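Local coordinates for protein citrate synthase (PDB 1O7X) that belongs to the citrate synthase family, whose members are predominantly helical enzymes, and is assembled here from two chains, at residues A[73-78]-A[143-148]; A[126-131]-A[334-339]; A[130-135]-A[157-162]. All coordinates share one frame; numbering follows the deposited sequence.

Interaction 1: A[73-78]-A[143-148]; sequences YEVPQE and PRIPEP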
loop_
_atom_site.group_PDB
_atom_site.type_symbol
_atom_site.label_atom_id
_atom_site.label_comp_id
_atom_site.label_asym_id
_atom_site.label_seq_id
_atom_site.Cartn_x
_atom_site.Cartn_y
_atom_site.Cartn_z
ATOM N N TYR A 73 22.128 9.664 3.384
ATOM C CA TYR A 73 21.045 10.636 3.466
ATOM C C TYR A 73 20.643 11.194 2.109
ATOM O O TYR A 73 19.471 11.517 1.890
ATOM C CB TYR A 73 21.366 11.794 4.403
ATOM C CG TYR A 73 21.398 11.428 5.870
ATOM C CD1 TYR A 73 22.604 11.517 6.567
ATOM C CD2 TYR A 73 20.277 11.015 6.577
ATOM C CE1 TYR A 73 22.691 11.206 7.908
ATOM C CE2 TYR A 73 20.354 10.706 7.914
ATOM C CZ TYR A 73 21.558 10.806 8.577
ATOM O OH TYR A 73 21.670 10.498 9.918
ATOM N N GLU A 74 21.618 11.345 1.224
ATOM C CA GLU A 74 21.351 11.903 -0.098
ATOM C C GLU A 74 20.269 11.087 -0.799
ATOM O O GLU A 74 20.255 9.867 -0.696
ATOM C CB GLU A 74 22.594 11.941 -0.975
ATOM C CG GLU A 74 22.666 13.075 -1.990
ATOM C CD GLU A 74 24.032 13.177 -2.656
ATOM O OE1 GLU A 74 24.923 12.341 -2.358
ATOM O OE2 GLU A 74 24.242 14.091 -3.487
ATOM N N VAL A 75 19.327 11.796 -1.397
ATOM C CA VAL A 75 18.282 11.218 -2.210
ATOM C C VAL A 75 18.369 11.859 -3.600
ATOM O O VAL A 75 18.603 13.066 -3.720
ATOM C CB VAL A 75 16.854 11.362 -1.661
ATOM C CG1 VAL A 75 16.741 10.806 -0.248
ATOM C CG2 VAL A 75 16.310 12.786 -1.684
ATOM N N PRO A 76 18.193 11.069 -4.650
ATOM C CA PRO A 76 18.210 11.594 -6.009
ATOM C C PRO A 76 17.356 12.850 -6.091
ATOM O O PRO A 76 16.314 12.934 -5.431
ATOM C CB PRO A 76 17.660 10.441 -6.829
ATOM C CG PRO A 76 17.970 9.217 -6.049
ATOM C CD PRO A 76 17.883 9.622 -4.596
ATOM N N GLN A 77 17.730 13.844 -6.900
ATOM C CA GLN A 77 16.962 15.081 -6.994
ATOM C C GLN A 77 15.551 14.921 -7.539
ATOM O O GLN A 77 14.670 15.736 -7.220
ATOM C CB GLN A 77 17.743 16.147 -7.763
ATOM C CG GLN A 77 17.091 17.503 -7.929
ATOM C CD GLN A 77 17.156 18.405 -6.717
ATOM O OE1 GLN A 77 18.084 18.340 -5.897
ATOM N NE2 GLN A 77 16.173 19.300 -6.557
ATOM N N GLU A 78 15.275 13.858 -8.268
ATOM C CA GLU A 78 13.969 13.572 -8.845
ATOM C C GLU A 78 12.954 13.332 -7.739
ATOM O O GLU A 78 11.855 13.867 -7.846
ATOM C CB GLU A 78 13.976 12.373 -9.786
ATOM C CG GLU A 78 14.965 12.526 -10.926
ATOM C CD GLU A 78 16.405 12.479 -10.440
ATOM O OE1 GLU A 78 16.661 11.676 -9.524
ATOM O OE2 GLU A 78 17.228 13.262 -10.952
ATOM N N PRO A 143 14.787 22.833 -0.340
ATOM C CA PRO A 143 15.109 21.541 0.208
ATOM C C PRO A 143 16.470 21.484 0.878
ATOM O O PRO A 143 17.402 22.121 0.399
ATOM C CB PRO A 143 15.064 20.590 -0.979
ATOM C CG PRO A 143 15.177 21.441 -2.187
ATOM C CD PRO A 143 14.649 22.789 -1.812
ATOM N N ARG A 144 16.561 20.700 1.946
ATOM C CA ARG A 144 17.801 20.512 2.673
ATOM C C ARG A 144 17.986 19.041 3.019
ATOM O O ARG A 144 17.123 18.334 3.535
ATOM C CB ARG A 144 17.811 21.396 3.911
ATOM C CG ARG A 144 19.151 21.535 4.618
ATOM C CD ARG A 144 19.187 22.798 5.478
ATOM N NE ARG A 144 20.547 23.280 5.662
ATOM C CZ ARG A 144 21.307 23.295 6.740
ATOM N NH1 ARG A 144 20.897 22.824 7.910
ATOM N NH2 ARG A 144 22.540 23.793 6.662
ATOM N N ILE A 145 19.175 18.539 2.704
ATOM C CA ILE A 145 19.569 17.156 2.940
ATOM C C ILE A 145 20.415 17.032 4.202
ATOM O O ILE A 145 21.358 17.786 4.402
ATOM C CB ILE A 145 20.429 16.670 1.744
ATOM C CG1 ILE A 145 19.735 17.017 0.433
ATOM C CG2 ILE A 145 20.781 15.198 1.859
ATOM C CD1 ILE A 145 18.822 16.011 -0.206
ATOM N N PRO A 146 20.122 16.056 5.047
ATOM C CA PRO A 146 20.863 15.805 6.254
ATOM C C PRO A 146 22.332 15.560 5.965
ATOM O O PRO A 146 22.644 14.754 5.083
ATOM C CB PRO A 146 20.264 14.537 6.842
ATOM C CG PRO A 146 18.896 14.510 6.281
ATOM C CD PRO A 146 19.004 15.099 4.893
ATOM N N GLU A 147 23.208 16.207 6.731
ATOM C CA GLU A 147 24.638 15.958 6.588
ATOM C C GLU A 147 25.089 15.012 7.704
ATOM O O GLU A 147 24.460 14.920 8.757
ATOM C CB GLU A 147 25.498 17.202 6.709
ATOM C CG GLU A 147 25.180 18.362 5.792
ATOM C CD GLU A 147 25.362 19.697 6.499
ATOM O OE1 GLU A 147 25.796 19.693 7.679
ATOM O OE2 GLU A 147 25.050 20.732 5.857
ATOM N N PRO A 148 26.211 14.369 7.447
ATOM C CA PRO A 148 26.795 13.470 8.425
ATOM C C PRO A 148 27.032 14.248 9.715
ATOM O O PRO A 148 27.403 15.418 9.720
ATOM C CB PRO A 148 28.058 12.974 7.766
ATOM C CG PRO A 148 27.859 13.182 6.297
ATOM C CD PRO A 148 27.018 14.433 6.208
#
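Tyr73 lays one face of its ring against Pro146, and this CH-pi contact anchors the contact between 73-78 and 143-148. Pro146 CB stands 3.6 Å from the centroid of the Tyr73 ring and only 21° off its normal. It lies over the face, displaced toward the rim on the CG/CD2 side, 3.4 Å from Tyr73 CG, while Pro146 CG reaches 3.8 Å from Tyr73 CD2. Contact is therefore made at the root of the aromatic side chain, leaving the hydroxyl end beyond the proline. The carbonyl O of Pro146 approaches the same root, 3.3 Å from Tyr73 CB. Tyr73 turns its ring to the proline by placing CG beside its own backbone N and anti to the carbonyl carbon (chi1 -70°).

The two branches of Ile145 go to different partners. With CG1 beside the backbone N (chi1 -49°), CG2 is left anti to that N and rests 3.9 Å from Glu74 CA and against the carbonyl O of Tyr73. The other branch carries CD1 toward Val75, ending 4.3 Å from Val75 CG2. Glu74 itself directs its side chain away and takes part through its backbone. The CA atoms of Tyr73 and Pro146 are 5.9 Å apart and those of Glu74 and Ile145 6.3 Å, so the two segments run locally antiparallel, joined by apolar packing and not by backbone hydrogen bonds.

Around the contact, Val75 and Ile145 both touch Leu80 of helix 77-85, for which Pro76 is the N-cap residue. Tyr73 also packs on Phe152 and Ser155 of helix 152-161, while Val75 and Pro146 rest on Thr129 of helix 116-138, so the paired loops lie among three helices.

Interaction 2: A[126-131]-A[334-339]; sequences KMATLV and FALSRT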
loop_
_atom_site.group_PDB
_atom_site.type_symbol
_atom_site.label_atom_id
_atom_site.label_comp_id
_atom_site.label_asym_id
_atom_site.label_seq_id
_atom_site.Cartn_x
_atom_site.Cartn_y
_atom_site.Cartn_z
ATOM N N LYS A 126 17.207 7.583 4.375
ATOM C CA LYS A 126 16.482 8.342 3.344
ATOM C C LYS A 126 15.134 8.783 3.877
ATOM O O LYS A 126 14.672 9.860 3.460
ATOM C CB LYS A 126 16.492 7.598 2.030
ATOM C CG LYS A 126 17.924 7.509 1.529
ATOM C CD LYS A 126 18.309 6.169 0.950
ATOM C CE LYS A 126 19.260 6.355 -0.205
ATOM N NZ LYS A 126 20.532 7.034 0.133
ATOM N N MET A 127 14.513 8.052 4.806
ATOM C CA MET A 127 13.260 8.503 5.382
ATOM C C MET A 127 13.473 9.811 6.148
ATOM O O MET A 127 12.720 10.775 5.979
ATOM C CB MET A 127 12.593 7.472 6.293
ATOM C CG MET A 127 11.622 6.549 5.589
ATOM S SD MET A 127 9.978 7.145 5.202
ATOM C CE MET A 127 10.152 8.901 5.040
ATOM N N ALA A 128 14.570 9.916 6.908
ATOM C CA ALA A 128 14.862 11.194 7.556
ATOM C C ALA A 128 14.884 12.332 6.545
ATOM O O ALA A 128 14.344 13.415 6.816
ATOM C CB ALA A 128 16.167 11.130 8.328
ATOM N N THR A 129 15.529 12.150 5.403
ATOM C CA THR A 129 15.568 13.170 4.347
ATOM C C THR A 129 14.159 13.480 3.827
ATOM O O THR A 129 13.750 14.642 3.733
ATOM C CB THR A 129 16.481 12.690 3.200
ATOM O OG1 THR A 129 17.806 12.595 3.739
ATOM C CG2 THR A 129 16.504 13.608 2.005
ATOM N N LEU A 130 13.380 12.423 3.568
ATOM C CA LEU A 130 12.016 12.583 3.099
ATOM C C LEU A 130 11.244 13.452 4.079
ATOM O O LEU A 130 10.798 14.569 3.769
ATOM C CB LEU A 130 11.331 11.246 2.816
ATOM C CG LEU A 130 11.688 10.536 1.494
ATOM C CD1 LEU A 130 10.841 9.290 1.245
ATOM C CD2 LEU A 130 11.542 11.463 0.291
ATOM N N VAL A 131 11.139 12.981 5.319
ATOM C CA VAL A 131 10.446 13.700 6.377
ATOM C C VAL A 131 10.935 15.124 6.536
ATOM O O VAL A 131 10.160 16.103 6.609
ATOM C CB VAL A 131 10.612 12.906 7.672
ATOM C CG1 VAL A 131 9.818 13.519 8.806
ATOM C CG2 VAL A 131 10.145 11.483 7.413
ATOM N N PHE A 334 5.752 10.427 13.633
ATOM C CA PHE A 334 5.530 9.044 14.042
ATOM C C PHE A 334 6.036 8.084 12.963
ATOM O O PHE A 334 6.723 7.108 13.268
ATOM C CB PHE A 334 4.061 8.827 14.373
ATOM C CG PHE A 334 3.620 7.399 14.452
ATOM C CD1 PHE A 334 3.598 6.720 15.667
ATOM C CD2 PHE A 334 3.196 6.723 13.313
ATOM C CE1 PHE A 334 3.168 5.406 15.741
ATOM C CE2 PHE A 334 2.770 5.409 13.380
ATOM C CZ PHE A 334 2.763 4.743 14.591
ATOM N N ALA A 335 5.719 8.301 11.683
ATOM C CA ALA A 335 6.122 7.471 10.562
ATOM C C ALA A 335 7.643 7.338 10.469
ATOM O O ALA A 335 8.195 6.280 10.193
ATOM C CB ALA A 335 5.607 8.052 9.251
ATOM N N LEU A 336 8.346 8.439 10.718
ATOM C CA LEU A 336 9.803 8.467 10.752
ATOM C C LEU A 336 10.285 7.446 11.784
ATOM O O LEU A 336 11.066 6.542 11.504
ATOM C CB LEU A 336 10.285 9.866 11.129
ATOM C CG LEU A 336 11.793 10.016 11.327
ATOM C CD1 LEU A 336 12.535 9.471 10.120
ATOM C CD2 LEU A 336 12.184 11.461 11.637
ATOM N N SER A 337 9.712 7.592 12.979
ATOM C CA SER A 337 10.018 6.667 14.061
ATOM C C SER A 337 9.650 5.234 13.710
ATOM O O SER A 337 10.585 4.434 13.552
ATOM C CB SER A 337 9.282 7.083 15.338
ATOM O OG SER A 337 9.603 6.204 16.382
ATOM N N ARG A 338 8.369 4.948 13.448
ATOM C CA ARG A 338 7.869 3.618 13.109
ATOM C C ARG A 338 8.417 2.998 11.834
ATOM O O ARG A 338 8.312 1.756 11.688
ATOM C CB ARG A 338 6.356 3.564 13.180
ATOM C CG ARG A 338 5.600 2.266 13.154
ATOM C CD ARG A 338 5.734 1.332 14.346
ATOM N NE ARG A 338 5.392 2.032 15.581
ATOM C CZ ARG A 338 4.200 1.994 16.131
ATOM N NH1 ARG A 338 3.293 1.223 15.533
ATOM N NH2 ARG A 338 3.889 2.692 17.209
ATOM N N THR A 339 9.116 3.706 10.954
ATOM C CA THR A 339 9.728 3.104 9.779
ATOM C C THR A 339 10.608 1.931 10.227
ATOM O O THR A 339 10.534 0.877 9.584
ATOM C CB THR A 339 10.573 4.037 8.891
ATOM O OG1 THR A 339 9.765 5.039 8.284
ATOM C CG2 THR A 339 11.244 3.297 7.734
#
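Met127, Ala128 and Val131 of helix 116-138 pack against Leu336 and Thr339 of helix 330-352, forming a buried antiparallel helix pair in the interior of the citrate synthase fold. The segment axes are 175° apart in direction and approach to 9.9 Å, so the two segments lie side by side.

Leu336 supplies the central contact. Although its CB leaves the backbone to one side, CG stands anti to the backbone N (chi1 175°) and the branch ending in CD1 swings across to helix 116-138. There CD1 settles on the backbone of the opposing turn, 3.8 Å from Ala128 N, with Met127 CB at 4.3 Å. Val131 meets the base of the same leucine: its CG2 is 4.1 Å from Leu336 CB.

One turn further along helix 330-352, the bent chain of Met127 passes Thr339, with CG 3.6 Å from Thr339 OG1 and SD 3.7 Å from that same oxygen. The hydroxyl is nevertheless satisfied within its own helix: OG1 donates to Ala335 O at 2.8 Å, tilted 33° from the carbonyl plane. Bonding back to the preceding turn fixes the rotation of the threonine and probably eases the burial of a polar group among apolar neighbours.

Phe156 of helix 152-161 touches Ala128, Val131 and Leu336, closing one flank, while Leu96 of helix 92-106 meets Met127 and Leu206 of helix 202-213 meets Thr339. Helices that run antiparallel where they touch, packed through apolar side chains and one threonine, with other helices about them, are in keeping with the mostly helical architecture of citrate synthases.

Interaction 3: A[130-135]-A[157-162]; sequences LVANVY and LLASFA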
loop_
_atom_site.group_PDB
_atom_site.type_symbol
_atom_site.label_atom_id
_atom_site.label_comp_id
_atom_site.label_asym_id
_atom_site.label_seq_id
_atom_site.Cartn_x
_atom_site.Cartn_y
_atom_site.Cartn_z
ATOM N N LEU A 130 13.380 12.423 3.568
ATOM C CA LEU A 130 12.016 12.583 3.099
ATOM C C LEU A 130 11.244 13.452 4.079
ATOM O O LEU A 130 10.798 14.569 3.769
ATOM C CB LEU A 130 11.331 11.246 2.816
ATOM C CG LEU A 130 11.688 10.536 1.494
ATOM C CD1 LEU A 130 10.841 9.290 1.245
ATOM C CD2 LEU A 130 11.542 11.463 0.291
ATOM N N VAL A 131 11.139 12.981 5.319
ATOM C CA VAL A 131 10.446 13.700 6.377
ATOM C C VAL A 131 10.935 15.124 6.536
ATOM O O VAL A 131 10.160 16.103 6.609
ATOM C CB VAL A 131 10.612 12.906 7.672
ATOM C CG1 VAL A 131 9.818 13.519 8.806
ATOM C CG2 VAL A 131 10.145 11.483 7.413
ATOM N N ALA A 132 12.260 15.309 6.536
ATOM C CA ALA A 132 12.772 16.677 6.672
ATOM C C ALA A 132 12.228 17.532 5.543
ATOM O O ALA A 132 11.693 18.609 5.816
ATOM C CB ALA A 132 14.287 16.637 6.735
ATOM N N ASN A 133 12.319 17.034 4.296
ATOM C CA ASN A 133 11.880 17.804 3.129
ATOM C C ASN A 133 10.405 17.902 2.862
ATOM O O ASN A 133 9.962 18.857 2.220
ATOM C CB ASN A 133 12.664 17.324 1.904
ATOM C CG ASN A 133 14.098 17.797 2.156
ATOM O OD1 ASN A 133 14.304 19.009 2.094
ATOM N ND2 ASN A 133 14.979 16.862 2.460
ATOM N N VAL A 134 9.597 17.013 3.424
ATOM C CA VAL A 134 8.136 17.160 3.290
ATOM C C VAL A 134 7.788 18.387 4.140
ATOM O O VAL A 134 6.941 19.193 3.757
ATOM C CB VAL A 134 7.385 15.926 3.778
ATOM C CG1 VAL A 134 5.942 16.257 4.147
ATOM C CG2 VAL A 134 7.457 14.813 2.750
ATOM N N TYR A 135 8.455 18.506 5.298
ATOM C CA TYR A 135 8.291 19.665 6.136
ATOM C C TYR A 135 8.717 20.955 5.441
ATOM O O TYR A 135 7.946 21.923 5.426
ATOM C CB TYR A 135 9.119 19.511 7.415
ATOM C CG TYR A 135 9.149 20.758 8.263
ATOM C CD1 TYR A 135 7.960 21.387 8.619
ATOM C CD2 TYR A 135 10.339 21.335 8.687
ATOM C CE1 TYR A 135 7.948 22.518 9.411
ATOM C CE2 TYR A 135 10.341 22.485 9.464
ATOM C CZ TYR A 135 9.148 23.055 9.842
ATOM O OH TYR A 135 9.111 24.176 10.646
ATOM N N LEU A 157 17.211 17.211 12.719
ATOM C CA LEU A 157 16.809 18.560 13.142
ATOM C C LEU A 157 17.478 19.655 12.328
ATOM O O LEU A 157 16.843 20.654 11.968
ATOM C CB LEU A 157 17.049 18.710 14.639
ATOM C CG LEU A 157 16.345 17.678 15.523
ATOM C CD1 LEU A 157 16.690 17.906 16.989
ATOM C CD2 LEU A 157 14.842 17.759 15.346
ATOM N N LEU A 158 18.754 19.477 11.998
ATOM C CA LEU A 158 19.534 20.424 11.214
ATOM C C LEU A 158 18.941 20.594 9.817
ATOM O O LEU A 158 18.768 21.667 9.254
ATOM C CB LEU A 158 20.999 19.977 11.114
ATOM C CG LEU A 158 22.103 21.034 11.240
ATOM C CD1 LEU A 158 22.080 21.698 12.615
ATOM C CD2 LEU A 158 23.499 20.459 11.032
ATOM N N ALA A 159 18.547 19.464 9.237
ATOM C CA ALA A 159 17.968 19.424 7.904
ATOM C C ALA A 159 16.635 20.156 7.943
ATOM O O ALA A 159 16.329 20.980 7.079
ATOM C CB ALA A 159 17.841 17.971 7.483
ATOM N N SER A 160 15.861 19.856 8.980
ATOM C CA SER A 160 14.551 20.450 9.156
ATOM C C SER A 160 14.551 21.955 9.329
ATOM O O SER A 160 13.912 22.705 8.593
ATOM C CB SER A 160 13.870 19.791 10.364
ATOM O OG SER A 160 13.795 18.396 10.092
ATOM N N PHE A 161 15.249 22.401 10.371
ATOM C CA PHE A 161 15.250 23.821 10.689
ATOM C C PHE A 161 16.419 24.582 10.105
ATOM O O PHE A 161 16.237 25.778 9.829
ATOM C CB PHE A 161 15.196 23.986 12.215
ATOM C CG PHE A 161 14.035 23.217 12.791
ATOM C CD1 PHE A 161 14.247 22.079 13.532
ATOM C CD2 PHE A 161 12.738 23.644 12.572
ATOM C CE1 PHE A 161 13.173 21.376 14.058
ATOM C CE2 PHE A 161 11.675 22.936 13.095
ATOM C CZ PHE A 161 11.881 21.797 13.845
ATOM N N ALA A 162 17.580 23.948 9.937
ATOM C CA ALA A 162 18.734 24.694 9.415
ATOM C C ALA A 162 19.073 25.750 10.468
ATOM O O ALA A 162 19.190 26.953 10.281
ATOM C CB ALA A 162 18.439 25.284 8.056
#
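Helices 130-135 and 157-161 run in nearly the same direction, crossing at -18° with their axes 8.6 Å apart, and come together at Ala132 and Ser160, whose CA atoms are 4.9 Å apart. Small side chains permit this closeness: Ala132 CB meets Ala159 CB at 3.9 Å and Ser160 OG at 3.8 Å. The contact of the serine with the alanine is van der Waals only; the hydroxyl is hydrogen-bonded to Phe156 O in its own helix.

One turn on, Tyr135 extends toward helix 152-161 with CG anti to its backbone N (chi1 172°). Its ring presents an edge to the Ser160 carbonyl, CE2 lying 3.7 Å from Ser160 O, near the ring plane. The outer end of the tyrosine then meets Phe161: OH is 3.8 Å from Phe161 CE2. These two rings have their planes at 68° and their centroids 5.8 Å apart.

Phe325 touches both aromatics and makes an edge-to-face pair with Tyr135. Helix 116-138 thus lies between helix 152-161, met through Ala132 and Tyr135, and helix 92-106, which packs on Leu130 and Val134.

Overall arrangement
Helix 116-138 links the three contacts. Interactions 2 and 3 share Leu130 and Val131 on it, their centres about 10 Å apart. Interaction 1 does not include the helix but is hydrogen-bonded to it: Thr129 OG1 lies 2.7 Å from Tyr73 O, and Lys126 NZ 3.0 Å from Glu74 O, linking it to interaction 2, about 13 Å away between centres. Arg144 ties interaction 1 to interaction 3, about 10 Å away, through both segments of the latter: its O is 2.8 Å from Asn133 ND2 and its NH1 2.8 Å from Leu158 O. Interaction 2 lies deepest, about 8 Å from the chain centre, against 21 Å for interaction 1.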